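Local coordinates for protein nigerythrin (PDB 1YUZ) that shows NADH peroxidase activity in vitro, pairing a hemerythrin-like diiron centre with a rubredoxin-like iron centre in each subunit of a homodimer, at residues B[31-36]-B[140-145]; B[45-50]-B[154-159]; B[71-76]-B[150-155]; B[81-86]-B[135-140]. All coordinates share one frame; numbering follows the deposited sequence. Where two conformers were deposited one is given.

In the fold
All four contacts tie helix 136-161 to another helix of the ferritin-like bundle: contacts 1 and 2 to helix 29-56, contacts 3 and 4 to helix 60-87. Contact 3 lies about 3 Å from the centre of the chain and is metal chemistry, a carboxylate and an imidazole joined through iron. Contact 2, about 9 Å from it between centres, is a buried tyrosine pair beside the same iron. Contacts 1 and 2 fall on opposite sides of the chain's centre, their own centres about 21 Å apart; contact 1 is buried, made by carbon atoms round a phenylalanine ring. Contact 4 touches contact 1 but reaches the surface, where a leucine packs beside a long, doubtful salt bridge.

Contact 1: residues B[31-36]-B[140-145]; sequences ENLKAA and HVFTRA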
loop_
_atom_site.group_PDB
_atom_site.type_symbol
_atom_site.label_atom_id
_atom_site.label_comp_id
_atom_site.label_asym_id
_atom_site.label_seq_id
_atom_site.Cartn_x
_atom_site.Cartn_y
_atom_site.Cartn_z
ATOM N N GLU B 31 18.139 19.227 11.430
ATOM C CA GLU B 31 16.823 19.754 11.091
ATOM C C GLU B 31 15.908 18.627 10.618
ATOM O O GLU B 31 14.724 18.600 10.954
ATOM C CB GLU B 31 16.937 20.820 9.994
ATOM C CG GLU B 31 17.728 22.059 10.402
ATOM C CD GLU B 31 17.825 23.089 9.289
ATOM O OE1 GLU B 31 18.253 22.730 8.172
ATOM O OE2 GLU B 31 17.478 24.265 9.534
ATOM N N ASN B 32 16.459 17.693 9.846
ATOM C CA ASN B 32 15.671 16.577 9.337
ATOM C C ASN B 32 15.202 15.665 10.461
ATOM O O ASN B 32 14.078 15.164 10.435
ATOM C CB ASN B 32 16.468 15.787 8.302
ATOM C CG ASN B 32 16.852 16.635 7.109
ATOM O OD1 ASN B 32 16.167 17.607 6.788
ATOM N ND2 ASN B 32 17.936 16.266 6.439
ATOM N N LEU B 33 16.059 15.448 11.451
ATOM C CA LEU B 33 15.687 14.616 12.586
ATOM C C LEU B 33 14.497 15.253 13.297
ATOM O O LEU B 33 13.546 14.566 13.673
ATOM C CB LEU B 33 16.862 14.479 13.559
ATOM C CG LEU B 33 17.941 13.467 13.166
ATOM C CD1 LEU B 33 19.210 13.700 13.973
ATOM C CD2 LEU B 33 17.406 12.060 13.394
ATOM N N LYS B 34 14.545 16.571 13.470
ATOM C CA LYS B 34 13.460 17.280 14.133
ATOM C C LYS B 34 12.195 17.229 13.287
ATOM O O LYS B 34 11.090 17.109 13.818
ATOM C CB LYS B 34 13.844 18.736 14.385
ATOM C CG LYS B 34 15.001 18.917 15.344
ATOM C CD LYS B 34 15.300 20.392 15.525
ATOM C CE LYS B 34 16.478 20.615 16.447
ATOM N NZ LYS B 34 16.787 22.065 16.561
ATOM N N ALA B 35 12.358 17.329 11.971
ATOM C CA ALA B 35 11.215 17.288 11.068
ATOM C C ALA B 35 10.565 15.913 11.129
ATOM O O ALA B 35 9.339 15.792 11.118
ATOM C CB ALA B 35 11.655 17.601 9.645
ATOM N N ALA B 36 11.389 14.874 11.193
ATOM C CA ALA B 36 10.872 13.515 11.268
ATOM C C ALA B 36 10.105 13.340 12.573
ATOM O O ALA B 36 9.016 12.773 12.588
ATOM C CB ALA B 36 12.014 12.513 11.192
ATOM N N HIS B 140 21.450 5.269 10.233
ATOM C CA HIS B 140 20.937 4.077 10.900
ATOM C C HIS B 140 19.505 4.279 11.383
ATOM O O HIS B 140 18.622 3.470 11.096
ATOM C CB HIS B 140 21.827 3.723 12.093
ATOM C CG HIS B 140 21.285 2.621 12.949
ATOM N ND1 HIS B 140 21.288 1.301 12.554
ATOM C CD2 HIS B 140 20.704 2.648 14.171
ATOM C CE1 HIS B 140 20.736 0.560 13.500
ATOM N NE2 HIS B 140 20.373 1.353 14.491
ATOM N N VAL B 141 19.276 5.358 12.120
ATOM C CA VAL B 141 17.946 5.635 12.643
ATOM C C VAL B 141 16.905 5.825 11.540
ATOM O O VAL B 141 15.831 5.229 11.587
ATOM C CB VAL B 141 17.967 6.876 13.561
ATOM C CG1 VAL B 141 16.547 7.302 13.904
ATOM C CG2 VAL B 141 18.742 6.556 14.838
ATOM N N PHE B 142 17.226 6.643 10.543
ATOM C CA PHE B 142 16.302 6.892 9.441
ATOM C C PHE B 142 16.028 5.612 8.654
ATOM O O PHE B 142 14.923 5.405 8.158
ATOM C CB PHE B 142 16.870 7.961 8.505
ATOM C CG PHE B 142 16.809 9.360 9.056
ATOM C CD1 PHE B 142 17.798 10.282 8.728
ATOM C CD2 PHE B 142 15.746 9.779 9.854
ATOM C CE1 PHE B 142 17.730 11.597 9.178
ATOM C CE2 PHE B 142 15.669 11.095 10.310
ATOM C CZ PHE B 142 16.664 12.008 9.969
ATOM N N THR B 143 17.044 4.767 8.525
ATOM C CA THR B 143 16.905 3.505 7.811
ATOM C C THR B 143 15.929 2.587 8.535
ATOM O O THR B 143 15.035 2.004 7.916
ATOM C CB THR B 143 18.263 2.786 7.682
ATOM O OG1 THR B 143 19.074 3.477 6.726
ATOM C CG2 THR B 143 18.077 1.344 7.232
ATOM N N ARG B 144 16.101 2.449 9.847
ATOM C CA ARG B 144 15.217 1.596 10.629
ATOM C C ARG B 144 13.771 2.059 10.501
ATOM O O ARG B 144 12.871 1.249 10.280
ATOM C CB ARG B 144 15.636 1.581 12.105
ATOM C CG ARG B 144 16.881 0.749 12.394
ATOM C CD ARG B 144 16.772 0.028 13.741
ATOM N NE ARG B 144 17.906 -0.859 13.998
ATOM C CZ ARG B 144 18.276 -1.852 13.195
ATOM N NH1 ARG B 144 17.600 -2.088 12.079
ATOM N NH2 ARG B 144 19.322 -2.604 13.499
ATOM N N ALA B 145 13.545 3.363 10.633
ATOM C CA ALA B 145 12.195 3.906 10.518
ATOM C C ALA B 145 11.638 3.640 9.121
ATOM O O ALA B 145 10.522 3.140 8.977
ATOM C CB ALA B 145 12.199 5.413 10.807
#
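Phe-142 reaches from helix 136-161 to helix 29-56 and carries this contact with the outer end of its ring. The two helices belong to the four-helix bundle of the ferritin-like diiron fold and here run in roughly the same direction, with an angle of 29° between the axes of the short segments. Those axes stay 11.9 Å apart, so a large side chain has to bridge them. Leu-33 makes the closest approach: its CD2 lies 3.5 Å from Phe-142 CZ and 3.7 Å from CE2 of the same ring, while Leu-33 CG sits 3.7 Å from CZ. Next to this, the methyl of Ala-36, one turn further along than Asn-32, comes within 4.0 Å of Phe-142 CE2. Asn-32 contributes carbon rather than its amide: its backbone C approaches the ring edge near the ring plane, 4.0 Å from Phe-142 CZ. The amide is engaged on another side, where OD1 accepts a hydrogen bond from the backbone N of Gly-27. With CG anti to its own carbonyl carbon (chi1 -74°), the Phe-142 side chain leaves its helix at a slant, and the ring's far end meets Asn-32, Leu-33 and Ala-36. In the next shell, Phe-126 of helix 104-132 meets the Phe-142 ring with the planes at about 45°, and Val-84 of helix 60-87 packs on Leu-33. Ala-36 also touches Glu-80, and its methyl lies about 5 Å from the side chain of the iron ligand Glu-40. At the ring's rim, Leu-33 N lies in the plane of Phe-142.

Contact 2: residues B[45-50]-B[154-159]; sequences AKYTAF and ERYLAA
Tyr-156 of helix 136-161 meets Tyr-47 of helix 29-56 in an edge-to-face aromatic pair within the four-helix bundle of the ferritin-like fold. At this level the backbones are far apart, 11.2 Å between Tyr-47 CA and Tyr-156 CA, and the two phenols span the gap. From CB, Tyr-156 starts toward the opposite helix, its CG anti to the carbonyl carbon (chi1 -77°). Phe-66 and Thr-69 of helix 60-87 and Leu-108 of helix 104-132 pack on the side chain. Further out, CE1 comes 3.6 Å from Tyr-47 OH and 3.7 Å from Tyr-47 CZ, with Tyr-47 OH lying at the Tyr-156 edge. The rings are tilted by 71°, and their centroids are 5.3 Å apart. The Tyr-156 tip then settles over the face of Tyr-47, where its oxygen is nearly equidistant from all six ring carbons. Tyr-47, for its part, directs its OH to Glu-115 OE2 in a hydrogen bond. Because Glu-115 is a ligand of the iron(II), this tyrosine is a second-shell residue that probably helps to position the carboxylate, and Tyr-156 covers one face of its ring. The Tyr-47 side chain also lies about 4 Å from the iron(II) ion itself. Tyr-156 OH stands 3.1 Å above the centre of the Tyr-47 ring.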
loop_
_atom_site.group_PDB
_atom_site.type_symbol
_atom_site.label_atom_id
_atom_site.label_comp_id
_atom_site.label_asym_id
_atom_site.label_seq_id
_atom_site.Cartn_x
_atom_site.Cartn_y
_atom_site.Cartn_z
ATOM N N ALA B 45 -0.518 10.725 16.665
ATOM C CA ALA B 45 -1.809 11.299 17.015
ATOM C C ALA B 45 -2.881 10.809 16.046
ATOM O O ALA B 45 -4.003 10.503 16.444
ATOM C CB ALA B 45 -1.728 12.820 16.990
ATOM N N LYS B 46 -2.533 10.726 14.770
ATOM C CA LYS B 46 -3.486 10.271 13.771
ATOM C C LYS B 46 -3.896 8.816 13.988
ATOM O O LYS B 46 -5.082 8.492 13.998
ATOM C CB LYS B 46 -2.903 10.434 12.367
ATOM C CG LYS B 46 -3.930 10.196 11.280
ATOM C CD LYS B 46 -3.408 10.526 9.896
ATOM C CE LYS B 46 -2.441 9.477 9.393
ATOM N NZ LYS B 46 -2.116 9.712 7.955
ATOM N N TYR B 47 -2.915 7.940 14.170
ATOM C CA TYR B 47 -3.196 6.527 14.370
ATOM C C TYR B 47 -3.944 6.268 15.662
ATOM O O TYR B 47 -4.759 5.348 15.743
ATOM C CB TYR B 47 -1.893 5.741 14.335
ATOM C CG TYR B 47 -1.235 5.779 12.976
ATOM C CD1 TYR B 47 0.090 5.387 12.812
ATOM C CD2 TYR B 47 -1.944 6.204 11.845
ATOM C CE1 TYR B 47 0.696 5.417 11.561
ATOM C CE2 TYR B 47 -1.347 6.237 10.589
ATOM C CZ TYR B 47 -0.029 5.842 10.457
ATOM O OH TYR B 47 0.571 5.872 9.221
ATOM N N THR B 48 -3.667 7.079 16.673
ATOM C CA THR B 48 -4.347 6.941 17.950
ATOM C C THR B 48 -5.822 7.298 17.749
ATOM O O THR B 48 -6.712 6.618 18.264
ATOM C CB THR B 48 -3.704 7.858 19.000
ATOM O OG1 THR B 48 -2.362 7.416 19.235
ATOM C CG2 THR B 48 -4.483 7.821 20.310
ATOM N N ALA B 49 -6.082 8.354 16.984
ATOM C CA ALA B 49 -7.459 8.750 16.712
ATOM C C ALA B 49 -8.127 7.680 15.839
ATOM O O ALA B 49 -9.286 7.324 16.053
ATOM C CB ALA B 49 -7.492 10.102 16.014
ATOM N N PHE B 50 -7.394 7.169 14.854
ATOM C CA PHE B 50 -7.932 6.134 13.974
ATOM C C PHE B 50 -8.294 4.874 14.765
ATOM O O PHE B 50 -9.298 4.221 14.483
ATOM C CB PHE B 50 -6.915 5.770 12.890
ATOM C CG PHE B 50 -6.768 6.803 11.799
ATOM C CD1 PHE B 50 -5.862 6.592 10.767
ATOM C CD2 PHE B 50 -7.539 7.964 11.783
ATOM C CE1 PHE B 50 -5.723 7.514 9.732
ATOM C CE2 PHE B 50 -7.404 8.893 10.746
ATOM C CZ PHE B 50 -6.494 8.664 9.722
ATOM N N GLU B 154 1.972 -1.993 3.999
ATOM C CA GLU B 154 1.429 -3.280 3.592
ATOM C C GLU B 154 0.377 -3.776 4.578
ATOM O O GLU B 154 -0.658 -4.297 4.170
ATOM C CB GLU B 154 2.542 -4.321 3.462
ATOM C CG GLU B 154 2.017 -5.675 3.014
ATOM C CD GLU B 154 3.094 -6.730 2.884
ATOM O OE1 GLU B 154 2.735 -7.909 2.676
ATOM O OE2 GLU B 154 4.293 -6.392 2.981
ATOM N N ARG B 155 0.636 -3.611 5.872
ATOM C CA ARG B 155 -0.313 -4.051 6.889
ATOM C C ARG B 155 -1.638 -3.309 6.739
ATOM O O ARG B 155 -2.703 -3.902 6.872
ATOM C CB ARG B 155 0.268 -3.819 8.288
ATOM C CG ARG B 155 1.416 -4.763 8.653
ATOM C CD ARG B 155 0.933 -5.962 9.468
ATOM N NE ARG B 155 -0.125 -6.723 8.811
ATOM C CZ ARG B 155 0.052 -7.505 7.751
ATOM N NH1 ARG B 155 1.257 -7.634 7.215
ATOM N NH2 ARG B 155 -0.979 -8.166 7.233
ATOM N N TYR B 156 -1.576 -2.013 6.457
ATOM C CA TYR B 156 -2.793 -1.231 6.290
ATOM C C TYR B 156 -3.570 -1.672 5.055
ATOM O O TYR B 156 -4.794 -1.762 5.090
ATOM C CB TYR B 156 -2.455 0.258 6.192
ATOM C CG TYR B 156 -2.115 0.911 7.519
ATOM C CD1 TYR B 156 -1.245 1.999 7.574
ATOM C CD2 TYR B 156 -2.713 0.487 8.707
ATOM C CE1 TYR B 156 -0.986 2.654 8.773
ATOM C CE2 TYR B 156 -2.462 1.135 9.913
ATOM C CZ TYR B 156 -1.601 2.218 9.939
ATOM O OH TYR B 156 -1.372 2.877 11.129
ATOM N N LEU B 157 -2.867 -1.950 3.962
ATOM C CA LEU B 157 -3.544 -2.388 2.748
ATOM C C LEU B 157 -4.153 -3.775 2.945
ATOM O O LEU B 157 -5.249 -4.050 2.460
ATOM C CB LEU B 157 -2.570 -2.383 1.565
ATOM C CG LEU B 157 -2.049 -0.989 1.190
ATOM C CD1 LEU B 157 -0.914 -1.099 0.192
ATOM C CD2 LEU B 157 -3.177 -0.154 0.617
ATOM N N ALA B 158 -3.454 -4.647 3.666
ATOM C CA ALA B 158 -3.969 -5.989 3.930
ATOM C C ALA B 158 -5.245 -5.873 4.759
ATOM O O ALA B 158 -6.236 -6.553 4.496
ATOM C CB ALA B 158 -2.931 -6.812 4.684
ATOM N N ALA B 159 -5.218 -5.002 5.760
ATOM C CA ALA B 159 -6.378 -4.803 6.623
ATOM C C ALA B 159 -7.541 -4.222 5.830
ATOM O O ALA B 159 -8.699 -4.552 6.078
ATOM C CB ALA B 159 -6.015 -3.876 7.771
#

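Contact 3: residues B[71-76]-B[150-155]; sequences AAELIH and SVHAER. With FE2 (Fe (II) ion), chain G; FE (Fe (III) ion), chain F.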
loop_
_atom_site.group_PDB
_atom_site.type_symbol
_atom_site.label_atom_id
_atom_site.label_comp_id
_atom_site.label_asym_id
_atom_site.label_seq_id
_atom_site.Cartn_x
_atom_site.Cartn_y
_atom_site.Cartn_z
ATOM N N ALA B 71 2.308 2.875 18.287
ATOM C CA ALA B 71 3.406 2.525 19.176
ATOM C C ALA B 71 4.714 2.464 18.390
ATOM O O ALA B 71 5.769 2.855 18.892
ATOM C CB ALA B 71 3.123 1.193 19.854
ATOM N N ALA B 72 4.641 1.981 17.153
ATOM C CA ALA B 72 5.822 1.903 16.301
ATOM C C ALA B 72 6.359 3.303 16.026
ATOM O O ALA B 72 7.567 3.527 16.052
ATOM C CB ALA B 72 5.479 1.209 14.989
ATOM N N GLU B 73 5.463 4.250 15.769
ATOM C CA GLU B 73 5.903 5.607 15.494
ATOM C C GLU B 73 6.563 6.211 16.734
ATOM O O GLU B 73 7.489 7.016 16.624
ATOM C CB GLU B 73 4.732 6.483 15.040
ATOM C CG GLU B 73 3.905 5.937 13.872
ATOM C CD GLU B 73 4.731 5.464 12.686
ATOM O OE1 GLU B 73 5.819 6.024 12.422
ATOM O OE2 GLU B 73 4.271 4.535 11.989
ATOM N N LEU B 74 6.096 5.813 17.914
ATOM C CA LEU B 74 6.668 6.320 19.156
ATOM C C LEU B 74 8.101 5.807 19.301
ATOM O O LEU B 74 8.963 6.492 19.850
ATOM C CB LEU B 74 5.816 5.885 20.349
ATOM C CG LEU B 74 6.157 6.561 21.679
ATOM C CD1 LEU B 74 6.072 8.079 21.525
ATOM C CD2 LEU B 74 5.199 6.074 22.752
ATOM N N ILE B 75 8.349 4.596 18.809
ATOM C CA ILE B 75 9.683 4.011 18.847
ATOM C C ILE B 75 10.567 4.835 17.912
ATOM O O ILE B 75 11.712 5.134 18.239
ATOM C CB ILE B 75 9.657 2.526 18.397
ATOM C CG1 ILE B 75 8.991 1.681 19.486
ATOM C CG2 ILE B 75 11.077 2.028 18.111
ATOM C CD1 ILE B 75 8.793 0.234 19.111
ATOM N N HIS B 76 10.032 5.213 16.754
ATOM C CA HIS B 76 10.784 6.023 15.802
ATOM C C HIS B 76 11.150 7.357 16.444
ATOM O O HIS B 76 12.286 7.815 16.342
ATOM C CB HIS B 76 9.955 6.257 14.539
ATOM C CG HIS B 76 9.701 5.009 13.753
ATOM N ND1 HIS B 76 8.789 4.948 12.723
ATOM C CD2 HIS B 76 10.237 3.770 13.854
ATOM C CE1 HIS B 76 8.770 3.724 12.226
ATOM N NE2 HIS B 76 9.640 2.990 12.896
ATOM N N SER B 150 7.285 0.896 5.279
ATOM C CA SER B 150 6.735 0.153 4.159
ATOM C C SER B 150 5.994 -1.088 4.662
ATOM O O SER B 150 5.058 -1.556 4.022
ATOM C CB SER B 150 7.832 -0.207 3.152
ATOM O OG SER B 150 8.900 -0.901 3.759
ATOM N N VAL B 151 6.409 -1.616 5.811
ATOM C CA VAL B 151 5.720 -2.765 6.394
ATOM C C VAL B 151 4.357 -2.267 6.881
ATOM O O VAL B 151 3.341 -2.933 6.701
ATOM C CB VAL B 151 6.521 -3.364 7.573
ATOM C CG1 VAL B 151 5.644 -4.305 8.390
ATOM C CG2 VAL B 151 7.727 -4.122 7.040
ATOM N N HIS B 152 4.333 -1.083 7.482
ATOM C CA HIS B 152 3.079 -0.508 7.959
ATOM C C HIS B 152 2.123 -0.302 6.791
ATOM O O HIS B 152 0.921 -0.546 6.903
ATOM C CB HIS B 152 3.334 0.842 8.628
ATOM C CG HIS B 152 4.176 0.755 9.862
ATOM N ND1 HIS B 152 4.727 1.866 10.461
ATOM C CD2 HIS B 152 4.550 -0.307 10.615
ATOM C CE1 HIS B 152 5.407 1.493 11.531
ATOM N NE2 HIS B 152 5.316 0.180 11.646
ATOM N N ALA B 153 2.657 0.162 5.665
ATOM C CA ALA B 153 1.832 0.389 4.486
ATOM C C ALA B 153 1.185 -0.921 4.052
ATOM O O ALA B 153 -0.013 -0.966 3.775
ATOM C CB ALA B 153 2.676 0.964 3.352
ATOM N N GLU B 154 1.972 -1.993 3.999
ATOM C CA GLU B 154 1.429 -3.280 3.592
ATOM C C GLU B 154 0.377 -3.776 4.578
ATOM O O GLU B 154 -0.658 -4.297 4.170
ATOM C CB GLU B 154 2.542 -4.321 3.462
ATOM C CG GLU B 154 2.017 -5.675 3.014
ATOM C CD GLU B 154 3.094 -6.730 2.884
ATOM O OE1 GLU B 154 2.735 -7.909 2.676
ATOM O OE2 GLU B 154 4.293 -6.392 2.981
ATOM N N ARG B 155 0.636 -3.611 5.872
ATOM C CA ARG B 155 -0.313 -4.051 6.889
ATOM C C ARG B 155 -1.638 -3.309 6.739
ATOM O O ARG B 155 -2.703 -3.902 6.872
ATOM C CB ARG B 155 0.268 -3.819 8.288
ATOM C CG ARG B 155 1.416 -4.763 8.653
ATOM C CD ARG B 155 0.933 -5.962 9.468
ATOM N NE ARG B 155 -0.125 -6.723 8.811
ATOM C CZ ARG B 155 0.052 -7.505 7.751
ATOM N NH1 ARG B 155 1.257 -7.634 7.215
ATOM N NH2 ARG B 155 -0.979 -8.166 7.233
HETATM FE FE FE2 G . 4.681 4.051 10.074
HETATM FE FE FE F . 6.227 7.114 10.573
HETATM O O HOH W 1 4.610 6.296 9.819
#
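Glu-73 and His-152 are brought to one iron by side chains that both set CG anti to the carbonyl carbon, but Glu-73 then folds back at its second torsion (chi2 -49°). The bend carries its carboxylate to the diiron site, whereas the His-152 side chain (chi1 -64°) starts toward helix 60-87. The two come from opposite directions, and the carboxylate and ring planes stand 82° apart. Glu-73 OE2 binds the iron(II) ion at 2.0 Å, and His-152 ND1 binds the same ion at 2.2 Å. OE2 and ND1 are 3.1 Å apart as neighbouring ligands, held by the metal rather than by a hydrogen bond. Through OE1 at 2.2 Å, Glu-73 also holds the iron(III) ion, and a water links the two metals. Ala-72 CB packs against His-152 CE1 at 3.5 Å. Glu-40, Glu-115, Glu-118 and Glu-149 complete this hemerythrin-like centre, set between antiparallel helices 60-87 and 136-161 of the ferritin-like bundle. His-76 ND1 makes a weak hydrogen bond to Glu-73 OE1, and a further one to Glu-40 OE2. The other ring nitrogen of His-152, NE2, donates to Gly-178 O, which together with the iron bond fixes the ring's rotation and ties it to the chain segment between the rubredoxin-site cysteines Cys-177 and Cys-189. Such a link could offer a short path for electrons between the two iron centres, consistent with the protein's peroxidase activity.

Contact 4: residues B[81-86]-B[135-140]; sequences YALVAE and NSKAVH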
loop_
_atom_site.group_PDB
_atom_site.type_symbol
_atom_site.label_atom_id
_atom_site.label_comp_id
_atom_site.label_asym_id
_atom_site.label_seq_id
_atom_site.Cartn_x
_atom_site.Cartn_y
_atom_site.Cartn_z
ATOM N N TYR B 81 14.790 11.213 18.620
ATOM C CA TYR B 81 14.982 12.132 19.735
ATOM C C TYR B 81 16.335 11.917 20.413
ATOM O O TYR B 81 17.015 12.881 20.773
ATOM C CB TYR B 81 13.856 11.953 20.757
ATOM C CG TYR B 81 14.061 12.729 22.035
ATOM C CD1 TYR B 81 14.121 14.121 22.026
ATOM C CD2 TYR B 81 14.196 12.070 23.255
ATOM C CE1 TYR B 81 14.308 14.841 23.204
ATOM C CE2 TYR B 81 14.386 12.781 24.440
ATOM C CZ TYR B 81 14.441 14.164 24.405
ATOM O OH TYR B 81 14.628 14.871 25.572
ATOM N N ALA B 82 16.724 10.657 20.585
ATOM C CA ALA B 82 17.995 10.345 21.228
ATOM C C ALA B 82 19.143 11.033 20.499
ATOM O O ALA B 82 20.067 11.547 21.129
ATOM C CB ALA B 82 18.215 8.842 21.254
ATOM N N LEU B 83 19.085 11.041 19.173
ATOM C CA LEU B 83 20.131 11.679 18.384
ATOM C C LEU B 83 20.091 13.195 18.523
ATOM O O LEU B 83 21.130 13.839 18.674
ATOM C CB LEU B 83 20.006 11.296 16.907
ATOM C CG LEU B 83 20.289 9.838 16.542
ATOM C CD1 LEU B 83 20.237 9.675 15.030
ATOM C CD2 LEU B 83 21.660 9.432 17.067
ATOM N N VAL B 84 18.896 13.770 18.473
ATOM C CA VAL B 84 18.758 15.214 18.602
ATOM C C VAL B 84 19.213 15.683 19.984
ATOM O O VAL B 84 19.867 16.719 20.111
ATOM C CB VAL B 84 17.296 15.660 18.381
ATOM C CG1 VAL B 84 17.169 17.159 18.617
ATOM C CG2 VAL B 84 16.852 15.309 16.967
ATOM N N ALA B 85 18.870 14.910 21.010
ATOM C CA ALA B 85 19.225 15.241 22.389
ATOM C C ALA B 85 20.728 15.360 22.622
ATOM O O ALA B 85 21.175 16.211 23.391
ATOM C CB ALA B 85 18.633 14.204 23.339
ATOM N N GLU B 86 21.495 14.496 21.968
ATOM C CA GLU B 86 22.945 14.499 22.110
ATOM C C GLU B 86 23.558 15.735 21.465
ATOM O O GLU B 86 24.583 16.242 21.919
ATOM C CB GLU B 86 23.536 13.242 21.469
ATOM C CG GLU B 86 23.035 11.942 22.074
ATOM C CD GLU B 86 23.599 10.721 21.376
ATOM O OE1 GLU B 86 24.840 10.598 21.306
ATOM O OE2 GLU B 86 22.803 9.884 20.899
ATOM N N ASN B 135 26.714 11.406 8.523
ATOM C CA ASN B 135 26.101 11.149 9.822
ATOM C C ASN B 135 25.567 9.716 9.842
ATOM O O ASN B 135 24.382 9.481 9.605
ATOM C CB ASN B 135 24.959 12.131 10.074
ATOM C CG ASN B 135 24.533 12.160 11.523
ATOM O OD1 ASN B 135 24.420 11.119 12.170
ATOM N ND2 ASN B 135 24.286 13.357 12.044
ATOM N N SER B 136 26.451 8.765 10.124
ATOM C CA SER B 136 26.093 7.349 10.149
ATOM C C SER B 136 25.015 7.003 11.173
ATOM O O SER B 136 24.189 6.120 10.933
ATOM C CB SER B 136 27.340 6.498 10.408
ATOM O OG SER B 136 27.866 6.749 11.695
ATOM N N LYS B 137 25.020 7.685 12.312
ATOM C CA LYS B 137 24.019 7.424 13.339
ATOM C C LYS B 137 22.629 7.755 12.803
ATOM O O LYS B 137 21.675 7.005 13.011
ATOM C CB LYS B 137 24.304 8.255 14.593
ATOM C CG LYS B 137 25.567 7.835 15.337
ATOM C CD LYS B 137 25.710 8.564 16.669
ATOM C CE LYS B 137 26.861 7.987 17.480
ATOM N NZ LYS B 137 27.002 8.614 18.822
ATOM N N ALA B 138 22.523 8.877 12.099
ATOM C CA ALA B 138 21.256 9.306 11.524
ATOM C C ALA B 138 20.849 8.363 10.400
ATOM O O ALA B 138 19.673 8.044 10.253
ATOM C CB ALA B 138 21.376 10.727 11.006
ATOM N N VAL B 139 21.815 7.920 9.603
ATOM C CA VAL B 139 21.512 6.993 8.522
ATOM C C VAL B 139 20.882 5.741 9.129
ATOM O O VAL B 139 19.892 5.222 8.614
ATOM C CB VAL B 139 22.787 6.599 7.740
ATOM C CG1 VAL B 139 22.500 5.412 6.831
ATOM C CG2 VAL B 139 23.278 7.786 6.912
ATOM N N HIS B 140 21.450 5.269 10.233
ATOM C CA HIS B 140 20.937 4.077 10.900
ATOM C C HIS B 140 19.505 4.279 11.383
ATOM O O HIS B 140 18.622 3.470 11.096
ATOM C CB HIS B 140 21.827 3.723 12.093
ATOM C CG HIS B 140 21.285 2.621 12.949
ATOM N ND1 HIS B 140 21.288 1.301 12.554
ATOM C CD2 HIS B 140 20.704 2.648 14.171
ATOM C CE1 HIS B 140 20.736 0.560 13.500
ATOM N NE2 HIS B 140 20.373 1.353 14.491
#
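Leu-83 packs closely against the first turn of helix 136-161, while Glu-86 and Lys-137 meet more loosely at the surface. Both leucine methyls are used. CD1 rests on the backbone, 3.6 Å from Lys-137 O and 3.7 Å from Ala-138 CA, and CD2 lies 3.8 Å from Lys-137 CB. Leu-83 sets CG anti to its carbonyl carbon (chi1 -68°), which places the branched end over this turn; the small Ala-138 admits the approach, with Leu-83 CA and Ala-138 CA 7.3 Å apart. The segments run nearly antiparallel, at 160°, as neighbouring helices of the ferritin-like four-helix bundle, near the end of the bundle where helix 60-87 finishes and helix 136-161 begins. That beginning is marked by Asn-135 at the N-cap: its OD1 accepts from Ala-138 N at 2.9 Å, the donor lying out of the carbonyl plane. Inward, Leu-83 continues onto Leu-33 of helix 29-56, and Ala-138 onto Thr-29 of the same helix and Ala-130 of helix 104-132. On the solvent side Lys-137 stretches out fully, its CD passing 4.2 Å from Leu-83 CD2 on the way to the ammonium group. Glu-86, likewise extended, meets it at about a right angle. The salt bridge between Glu-86 OE1 and Lys-137 NZ is long, 3.8 Å, and doubtful, since the exposed Glu-86 was deposited in two conformers and also touches a crystal neighbour.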